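Local structure of Endoglucanase(Endo-1,4-beta-glucanase)protein (Pseudomonas stutzeri, 6R2J) at residues V16-G22 against L54-I60; H35-P39 against Q76-L80. The protein probably hydrolyses beta-1,4-glycosidic bonds in cellulose-like glucans, as a family 5 endoglucanase that binds cellobiose. One frame throughout, in Å; residues are numbered along the deposited sequence.

Interaction 1: V16-G22 against L54-I60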
ATOM      1  N   VAL A  16      -2.357   4.588   6.919  1.00  6.81           N
ATOM      2  CA  VAL A  16      -3.426   5.009   6.031  1.00  6.70           C
ATOM      3  C   VAL A  16      -2.887   5.153   4.624  1.00  7.33           C
ATOM      4  O   VAL A  16      -1.781   5.644   4.416  1.00  8.20           O
ATOM      5  CB  VAL A  16      -4.041   6.357   6.476  1.00  9.08           C
ATOM      6  CG1 VAL A  16      -4.837   6.221   7.801  1.00 10.49           C
ATOM      7  CG2 VAL A  16      -2.969   7.425   6.590  1.00 10.22           C
ATOM      8  N   ASN A  17      -3.703   4.783   3.653  1.00  6.61           N
ATOM      9  CA  ASN A  17      -3.439   5.200   2.294  1.00  6.68           C
ATOM     10  C   ASN A  17      -3.917   6.642   2.115  1.00  6.95           C
ATOM     11  O   ASN A  17      -5.016   6.994   2.554  1.00  6.77           O
ATOM     12  CB  ASN A  17      -4.192   4.303   1.327  1.00  6.55           C
ATOM     13  CG  ASN A  17      -3.607   2.922   1.235  1.00  6.66           C
ATOM     14  OD1 ASN A  17      -2.685   2.693   0.449  1.00  8.41           O
ATOM     15  ND2 ASN A  17      -4.169   1.977   1.983  1.00  7.19           N
ATOM     16  N   ILE A  18      -3.108   7.454   1.415  1.00  6.80           N
ATOM     17  CA  ILE A  18      -3.387   8.873   1.205  1.00  6.71           C
ATOM     18  C   ILE A  18      -3.513   9.198  -0.281  1.00  7.47           C
ATOM     19  O   ILE A  18      -2.589   8.914  -1.066  1.00  7.17           O
ATOM     20  CB  ILE A  18      -2.326   9.752   1.886  1.00  7.80           C
ATOM     21  CG1 ILE A  18      -2.369   9.522   3.410  1.00  9.05           C
ATOM     22  CG2 ILE A  18      -2.564  11.230   1.564  1.00  8.34           C
ATOM     23  CD1 ILE A  18      -3.607  10.108   4.165  1.00  8.25           C
ATOM     24  N   SER A  19      -4.651   9.799  -0.662  1.00  7.67           N
ATOM     25  CA  SER A  19      -4.992  10.194  -2.015  1.00  8.76           C
ATOM     26  C   SER A  19      -4.125  11.385  -2.433  1.00  8.92           C
ATOM     27  O   SER A  19      -3.509  12.053  -1.580  1.00  9.19           O
ATOM     28  CB  SER A  19      -6.494  10.489  -2.109  1.00  9.12           C
ATOM     29  OG  SER A  19      -6.823  11.406  -1.123  1.00  9.90           O
ATOM     30  N   GLY A  20      -4.145  11.720  -3.752  1.00  7.49           N
ATOM     31  CA  GLY A  20      -5.019  11.111  -4.768  1.00  6.36           C
ATOM     32  C   GLY A  20      -4.298  11.135  -6.101  1.00  7.87           C
ATOM     33  O   GLY A  20      -4.887  11.408  -7.115  1.00  8.84           O
ATOM     34  N   ALA A  21      -2.990  10.840  -6.103  1.00  9.28           N
ATOM     35  CA  ALA A  21      -2.122  10.934  -7.284  1.00  8.62           C
ATOM     36  C   ALA A  21      -2.360   9.816  -8.297  1.00  7.32           C
ATOM     37  O   ALA A  21      -1.867   9.916  -9.430  1.00  7.43           O
ATOM     38  CB  ALA A  21      -0.647  10.933  -6.841  1.00  9.50           C
ATOM     39  N   GLY A  22      -3.081   8.768  -7.908  1.00  6.89           N
ATOM     40  CA  GLY A  22      -3.482   7.723  -8.805  1.00  7.98           C
ATOM     41  C   GLY A  22      -4.917   7.793  -9.252  1.00  8.91           C
ATOM     42  O   GLY A  22      -5.389   6.848  -9.893  1.00  9.98           O
ATOM     43  N   LEU A  54       2.556   5.959   9.631  1.00  9.98           N
ATOM     44  CA  LEU A  54       2.730   5.160   8.430  1.00 11.00           C
ATOM     45  C   LEU A  54       1.750   5.619   7.358  1.00  9.48           C
ATOM     46  O   LEU A  54       0.548   5.769   7.621  1.00 10.57           O
ATOM     47  CB  LEU A  54       2.520   3.677   8.769  1.00 10.55           C
ATOM     48  CG  LEU A  54       2.672   2.612   7.685  1.00 10.84           C
ATOM     49  CD1 LEU A  54       4.150   2.541   7.310  1.00  9.10           C
ATOM     50  CD2 LEU A  54       2.118   1.262   8.098  1.00 10.72           C
ATOM     51  N   ILE A  55       2.268   5.826   6.153  1.00  8.90           N
ATOM     52  CA  ILE A  55       1.493   6.285   5.015  1.00  9.35           C
ATOM     53  C   ILE A  55       1.873   5.442   3.801  1.00  8.24           C
ATOM     54  O   ILE A  55       3.058   5.254   3.506  1.00  7.29           O
ATOM     55  CB  ILE A  55       1.765   7.770   4.713  1.00 10.03           C
ATOM     56  CG1 ILE A  55       1.460   8.624   5.947  1.00 12.36           C
ATOM     57  CG2 ILE A  55       0.973   8.222   3.481  1.00 10.01           C
ATOM     58  CD1 ILE A  55      -0.006   8.831   6.199  1.00 15.22           C
ATOM     59  N   ARG A  56       0.863   4.939   3.099  1.00  8.45           N
ATOM     60  CA  ARG A  56       1.035   4.338   1.787  1.00  8.80           C
ATOM     61  C   ARG A  56       0.516   5.334   0.761  1.00  7.93           C
ATOM     62  O   ARG A  56      -0.614   5.825   0.880  1.00  6.91           O
ATOM     63  CB  ARG A  56       0.302   2.998   1.661  1.00  9.34           C
ATOM     64  CG  ARG A  56       0.412   2.386   0.221  1.00  8.92           C
ATOM     65  CD  ARG A  56      -0.119   0.993   0.282  1.00  8.15           C
ATOM     66  NE  ARG A  56      -0.099   0.177  -0.933  1.00  7.39           N
ATOM     67  CZ  ARG A  56      -1.128  -0.014  -1.747  1.00  6.67           C
ATOM     68  NH1 ARG A  56      -2.283   0.610  -1.545  1.00  6.90           N
ATOM     69  NH2 ARG A  56      -1.006  -0.864  -2.754  1.00  6.05           N
ATOM     70  N   PHE A  57       1.333   5.655  -0.230  1.00  7.74           N
ATOM     71  CA  PHE A  57       0.968   6.714  -1.166  1.00  6.65           C
ATOM     72  C   PHE A  57       0.955   6.237  -2.609  1.00  6.96           C
ATOM     73  O   PHE A  57       2.027   6.138  -3.237  1.00  6.70           O
ATOM     74  CB  PHE A  57       1.895   7.915  -1.015  1.00  5.07           C
ATOM     75  CG  PHE A  57       1.424   9.103  -1.788  1.00  4.37           C
ATOM     76  CD1 PHE A  57       0.351   9.846  -1.321  1.00  5.82           C
ATOM     77  CD2 PHE A  57       1.987   9.438  -3.000  1.00  6.04           C
ATOM     78  CE1 PHE A  57      -0.140  10.951  -2.018  1.00  7.09           C
ATOM     79  CE2 PHE A  57       1.474  10.530  -3.731  1.00  8.10           C
ATOM     80  CZ  PHE A  57       0.430  11.291  -3.222  1.00  8.05           C
ATOM     81  N   PRO A  58      -0.230   5.965  -3.187  1.00  8.17           N
ATOM     82  CA  PRO A  58      -0.296   5.568  -4.606  1.00  9.26           C
ATOM     83  C   PRO A  58       0.027   6.709  -5.584  1.00  7.46           C
ATOM     84  O   PRO A  58      -0.365   7.870  -5.398  1.00  7.33           O
ATOM     85  CB  PRO A  58      -1.743   5.069  -4.783  1.00  9.78           C
ATOM     86  CG  PRO A  58      -2.250   4.793  -3.373  1.00  8.67           C
ATOM     87  CD  PRO A  58      -1.527   5.781  -2.486  1.00  7.84           C
ATOM     88  N   PHE A  59       0.737   6.342  -6.652  1.00  7.46           N
ATOM     89  CA  PHE A  59       0.983   7.160  -7.822  1.00  6.12           C
ATOM     90  C   PHE A  59       0.933   6.192  -9.000  1.00  8.34           C
ATOM     91  O   PHE A  59       0.916   4.952  -8.828  1.00  8.31           O
ATOM     92  CB  PHE A  59       2.301   7.907  -7.643  1.00  5.23           C
ATOM     93  CG  PHE A  59       3.491   7.022  -7.777  1.00  6.28           C
ATOM     94  CD1 PHE A  59       3.910   6.253  -6.713  1.00  6.25           C
ATOM     95  CD2 PHE A  59       4.138   6.888  -9.010  1.00  6.70           C
ATOM     96  CE1 PHE A  59       4.995   5.400  -6.847  1.00  7.14           C
ATOM     97  CE2 PHE A  59       5.197   6.040  -9.167  1.00  6.92           C
ATOM     98  CZ  PHE A  59       5.651   5.307  -8.082  1.00  7.97           C
ATOM     99  N   ILE A  60       0.894   6.740 -10.219  1.00  8.12           N
ATOM    100  CA  ILE A  60       0.929   5.880 -11.396  1.00  8.31           C
ATOM    101  C   ILE A  60       2.169   6.138 -12.245  1.00  7.63           C
ATOM    102  O   ILE A  60       2.666   7.264 -12.362  1.00  8.53           O
ATOM    103  CB  ILE A  60      -0.378   5.869 -12.228  1.00  8.41           C
ATOM    104  CG1 ILE A  60      -0.691   7.259 -12.786  1.00  9.00           C
ATOM    105  CG2 ILE A  60      -1.548   5.297 -11.352  1.00  8.80           C
ATOM    106  CD1 ILE A  60      -1.894   7.265 -13.714  1.00  9.04           C
TER
HETATM  107  O   HOH W   1      -2.247   8.922  -3.852  1.00  6.06           O
HETATM  108  O   HOH W   2       0.770   9.802 -10.204  1.00  7.70           O
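The guanidinium of R56 has the amide of N17 at its own edge. The two planes stand 86° apart. R56 NH1 donates to N17 OD1 at 2.9 Å in a nearly straight bond (168°). OD1 lies close to the guanidinium plane, whereas NH1 is tilted out of the plane of the amide carbonyl. With CG anti to the backbone N (chi1 177°) and the chain extended to NE, R56 lies alongside N17 and its methylenes pass OD1. The F57 ring takes S19 O at its edge. Water 1 sits 3.4 Å above one ring face, toward the rim, and I18 O approaches F57 CD1 obliquely at 3.1 Å. A21 CB also comes in obliquely, 3.8 Å from F57 CE2.

Backbone bonds pair the strands in parallel: V16 N to L54 O, R56 N to V16 O, and I18 N to R56 O at 3.0 Å. N17 and R56 share one face of the sheet. On the other, V16 and I55 lie side by side, and V16 CG2 to I55 CD1 at 3.3 Å is tight. I18 CG1 packs on I55 CG2 at 3.6 Å. After I18 the chain bulges away through S19 and G20, then returns with G22 facing F59. Water 1 bridges I18 O, A21 N and P58 O in the gap; water 2 links A21 O to I60 N.

Strands 14-18 and 54-59, with helix 41-49 between them, form a beta-alpha-beta unit of the TIM barrel. R56 forms salt bridges to D140, E175 and E252 and a hydrogen bond to N143; its side chain is about 5 Å from a bound Tris molecule, probably from the crystallisation liquor. N17 ND2 bonds to Y282 O and G251 O. V16 and I18 pack on Y47 of helix 41-49. F57 and F59 touch strand 93-98, while N17 and P58 lean on strand 280-285.

Interaction 2: H35-P39 against Q76-L80; sequences HYFYP and QIRLL
Y38 lies with one ring face against L79. L79 CB stands over the ring centre, 3.7 Å from the centroid and 14° off the normal, a CH-pi contact. The L79 branches spread over the same ring, with CD1 3.9 Å from Y38 CE1.

The Q76 side chain crosses Y38 at about a right angle, its amide plane turned 73° from the ring. Its amide joins two tyrosines. Y38 OH donates to Q76 OE1 at 2.8 Å, and OE1 lies at the edge of the Y38 ring. The hydroxyl comes from above the amide plane, not along a lone pair. Q76 NE2 donates to Y36 OH at 3.0 Å, and that oxygen lies in the amide plane. With both ends of the amide engaged, its rotation is fixed. A turn about the CB-CG bond of Q76 (chi2 81°) swings the amide toward the loop.

In TIM-barrel terms, helix 74-89 is the outer helix between strands 54-59 and 93-98. The segment 35-39 belongs to the loop between strand 14-18 and helix 41-49. The contact thus ties a loop of one beta-alpha unit to the helix of the next.

L80 adds a smaller apolar touch, with CD2 4.0 Å from Y38 CE2. Its CG and CD2 also pack against Y38 OH. R63 of helix 61-64 touches both Y36 and Q76, and V64 touches Q76 and L80.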
ATOM      1  N   HIS A  35      -7.874  16.000 -12.293  1.00 11.36           N
ATOM      2  CA  HIS A  35      -8.063  14.567 -12.406  1.00 10.62           C
ATOM      3  C   HIS A  35      -7.450  13.808 -11.255  1.00  9.49           C
ATOM      4  O   HIS A  35      -7.972  12.765 -10.867  1.00 10.23           O
ATOM      5  CB  HIS A  35      -7.452  14.086 -13.722  1.00 10.99           C
ATOM      6  CG  HIS A  35      -7.927  14.871 -14.901  1.00 12.61           C
ATOM      7  ND1 HIS A  35      -7.106  15.722 -15.607  1.00 13.88           N
ATOM      8  CD2 HIS A  35      -9.141  14.943 -15.494  1.00 14.39           C
ATOM      9  CE1 HIS A  35      -7.793  16.289 -16.584  1.00 13.69           C
ATOM     10  NE2 HIS A  35      -9.038  15.848 -16.524  1.00 14.47           N
ATOM     11  N   TYR A  36      -6.375  14.330 -10.692  1.00  8.61           N
ATOM     12  CA  TYR A  36      -5.727  13.739  -9.541  1.00  8.12           C
ATOM     13  C   TYR A  36      -5.243  14.882  -8.663  1.00  7.95           C
ATOM     14  O   TYR A  36      -5.304  16.056  -9.034  1.00  9.00           O
ATOM     15  CB  TYR A  36      -4.593  12.792  -9.948  1.00 10.12           C
ATOM     16  CG  TYR A  36      -3.411  13.480 -10.630  1.00 11.83           C
ATOM     17  CD1 TYR A  36      -2.386  14.043  -9.879  1.00 11.24           C
ATOM     18  CD2 TYR A  36      -3.327  13.579 -12.024  1.00 10.02           C
ATOM     19  CE1 TYR A  36      -1.329  14.656 -10.473  1.00 11.41           C
ATOM     20  CE2 TYR A  36      -2.265  14.195 -12.620  1.00  9.64           C
ATOM     21  CZ  TYR A  36      -1.258  14.736 -11.841  1.00 10.09           C
ATOM     22  OH  TYR A  36      -0.175  15.347 -12.432  1.00 10.66           O
ATOM     23  N   PHE A  37      -4.805  14.526  -7.465  1.00  7.78           N
ATOM     24  CA  PHE A  37      -4.542  15.494  -6.416  1.00  8.33           C
ATOM     25  C   PHE A  37      -3.422  14.944  -5.546  1.00  8.47           C
ATOM     26  O   PHE A  37      -3.299  13.741  -5.342  1.00  8.48           O
ATOM     27  CB  PHE A  37      -5.756  15.726  -5.486  1.00  9.83           C
ATOM     28  CG  PHE A  37      -7.048  15.790  -6.205  1.00 10.01           C
ATOM     29  CD1 PHE A  37      -7.329  16.874  -6.996  1.00  9.75           C
ATOM     30  CD2 PHE A  37      -7.962  14.752  -6.146  1.00 10.52           C
ATOM     31  CE1 PHE A  37      -8.503  16.944  -7.705  1.00 10.02           C
ATOM     32  CE2 PHE A  37      -9.112  14.809  -6.868  1.00 10.15           C
ATOM     33  CZ  PHE A  37      -9.398  15.911  -7.624  1.00 10.23           C
ATOM     34  N   TYR A  38      -2.658  15.823  -5.027  1.00 10.77           N
ATOM     35  CA  TYR A  38      -1.628  15.591  -4.031  1.00  8.95           C
ATOM     36  C   TYR A  38      -2.006  16.227  -2.688  1.00  8.39           C
ATOM     37  O   TYR A  38      -2.668  17.263  -2.629  1.00  8.77           O
ATOM     38  CB  TYR A  38      -0.302  16.158  -4.554  1.00  9.12           C
ATOM     39  CG  TYR A  38       0.468  15.134  -5.369  1.00  8.35           C
ATOM     40  CD1 TYR A  38       0.100  14.824  -6.656  1.00  9.22           C
ATOM     41  CD2 TYR A  38       1.547  14.453  -4.822  1.00  8.90           C
ATOM     42  CE1 TYR A  38       0.806  13.882  -7.392  1.00 10.47           C
ATOM     43  CE2 TYR A  38       2.255  13.499  -5.541  1.00  9.35           C
ATOM     44  CZ  TYR A  38       1.897  13.218  -6.826  1.00  9.34           C
ATOM     45  OH  TYR A  38       2.609  12.259  -7.526  1.00 10.44           O
ATOM     46  N   PRO A  39      -1.646  15.568  -1.596  1.00  8.47           N
ATOM     47  CA  PRO A  39      -2.022  16.073  -0.283  1.00  9.09           C
ATOM     48  C   PRO A  39      -1.185  17.292   0.096  1.00  9.20           C
ATOM     49  O   PRO A  39      -0.149  17.601  -0.507  1.00  9.02           O
ATOM     50  CB  PRO A  39      -1.750  14.879   0.641  1.00 10.42           C
ATOM     51  CG  PRO A  39      -0.643  14.093  -0.067  1.00 10.70           C
ATOM     52  CD  PRO A  39      -0.916  14.279  -1.533  1.00  8.73           C
ATOM     53  N   GLN A  76       6.168  15.836 -11.553  1.00  8.61           N
ATOM     54  CA  GLN A  76       5.589  14.728 -10.802  1.00  7.61           C
ATOM     55  C   GLN A  76       6.568  14.256  -9.741  1.00  8.14           C
ATOM     56  O   GLN A  76       6.184  14.029  -8.584  1.00  7.42           O
ATOM     57  CB  GLN A  76       5.177  13.612 -11.769  1.00  8.37           C
ATOM     58  CG  GLN A  76       4.321  12.499 -11.136  1.00 10.05           C
ATOM     59  CD  GLN A  76       2.823  12.824 -10.981  1.00  9.70           C
ATOM     60  OE1 GLN A  76       2.117  12.130 -10.244  1.00  9.13           O
ATOM     61  NE2 GLN A  76       2.342  13.880 -11.666  1.00  9.45           N
ATOM     62  N   ILE A  77       7.846  14.181 -10.098  1.00  9.71           N
ATOM     63  CA  ILE A  77       8.868  13.853  -9.105  1.00 12.09           C
ATOM     64  C   ILE A  77       8.865  14.884  -7.972  1.00 11.50           C
ATOM     65  O   ILE A  77       8.916  14.533  -6.786  1.00 11.57           O
ATOM     66  CB  ILE A  77      10.261  13.728  -9.761  1.00 11.82           C
ATOM     67  CG1 ILE A  77      10.299  12.674 -10.871  1.00 12.28           C
ATOM     68  CG2 ILE A  77      11.340  13.399  -8.713  1.00 12.42           C
ATOM     69  CD1 ILE A  77      10.099  11.261 -10.389  1.00 12.80           C
ATOM     70  N   ARG A  78       8.851  16.174  -8.327  1.00 12.63           N
ATOM     71  CA  ARG A  78       8.764  17.260  -7.350  1.00 14.13           C
ATOM     72  C   ARG A  78       7.537  17.083  -6.457  1.00 12.74           C
ATOM     73  O   ARG A  78       7.603  17.290  -5.241  1.00 13.38           O
ATOM     74  CB  ARG A  78       8.782  18.595  -8.132  1.00 18.04           C
ATOM     75  CG  ARG A  78       8.702  19.911  -7.328  1.00 23.21           C
ATOM     76  CD  ARG A  78       8.264  21.165  -8.203  1.00 26.81           C
ATOM     77  NE  ARG A  78       7.144  20.864  -9.115  1.00 29.25           N
ATOM     78  CZ  ARG A  78       5.881  20.635  -8.739  1.00 29.86           C
ATOM     79  NH1 ARG A  78       5.532  20.711  -7.453  1.00 29.77           N
ATOM     80  NH2 ARG A  78       4.963  20.354  -9.662  1.00 30.76           N
ATOM     81  N   LEU A  79       6.424  16.627  -7.027  1.00 11.95           N
ATOM     82  CA  LEU A  79       5.217  16.436  -6.223  1.00 10.06           C
ATOM     83  C   LEU A  79       5.379  15.269  -5.254  1.00  8.56           C
ATOM     84  O   LEU A  79       4.919  15.332  -4.108  1.00  8.71           O
ATOM     85  CB  LEU A  79       4.035  16.193  -7.156  1.00  9.38           C
ATOM     86  CG  LEU A  79       3.428  17.406  -7.852  1.00 10.42           C
ATOM     87  CD1 LEU A  79       2.589  16.961  -9.036  1.00 10.32           C
ATOM     88  CD2 LEU A  79       2.616  18.196  -6.813  1.00 10.63           C
ATOM     89  N   LEU A  80       6.042  14.204  -5.695  1.00  8.05           N
ATOM     90  CA  LEU A  80       6.323  13.088  -4.798  1.00  7.11           C
ATOM     91  C   LEU A  80       7.345  13.478  -3.732  1.00  7.06           C
ATOM     92  O   LEU A  80       7.228  13.068  -2.571  1.00  8.97           O
ATOM     93  CB  LEU A  80       6.810  11.907  -5.628  1.00  8.56           C
ATOM     94  CG  LEU A  80       5.774  11.161  -6.465  1.00  8.88           C
ATOM     95  CD1 LEU A  80       6.423  10.183  -7.454  1.00 10.60           C
ATOM     96  CD2 LEU A  80       4.863  10.442  -5.539  1.00  8.77           C
TER

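In the fold
Both contacts are buried, but the centre of interaction 1 is about 7 Å from the centre of the chain, that of interaction 2 about 17 Å. Interaction 1 is barrel wall: strand pairing, with a charged cluster on one face and apolar packing on the other. Interaction 2 lies further out, where tyrosine hydroxyls, an amide and leucines join loop to helix. Their segments alternate along the chain: 35-39 lies in the loop after strand 14-18, and helix 74-89 comes after strand 54-59. They also touch. G20 N probably hydrogen-bonds F37 O at 2.7 Å, A21 CB packs on Y38 CE1, and the F57 and Y38 rings meet with planes about 50° apart.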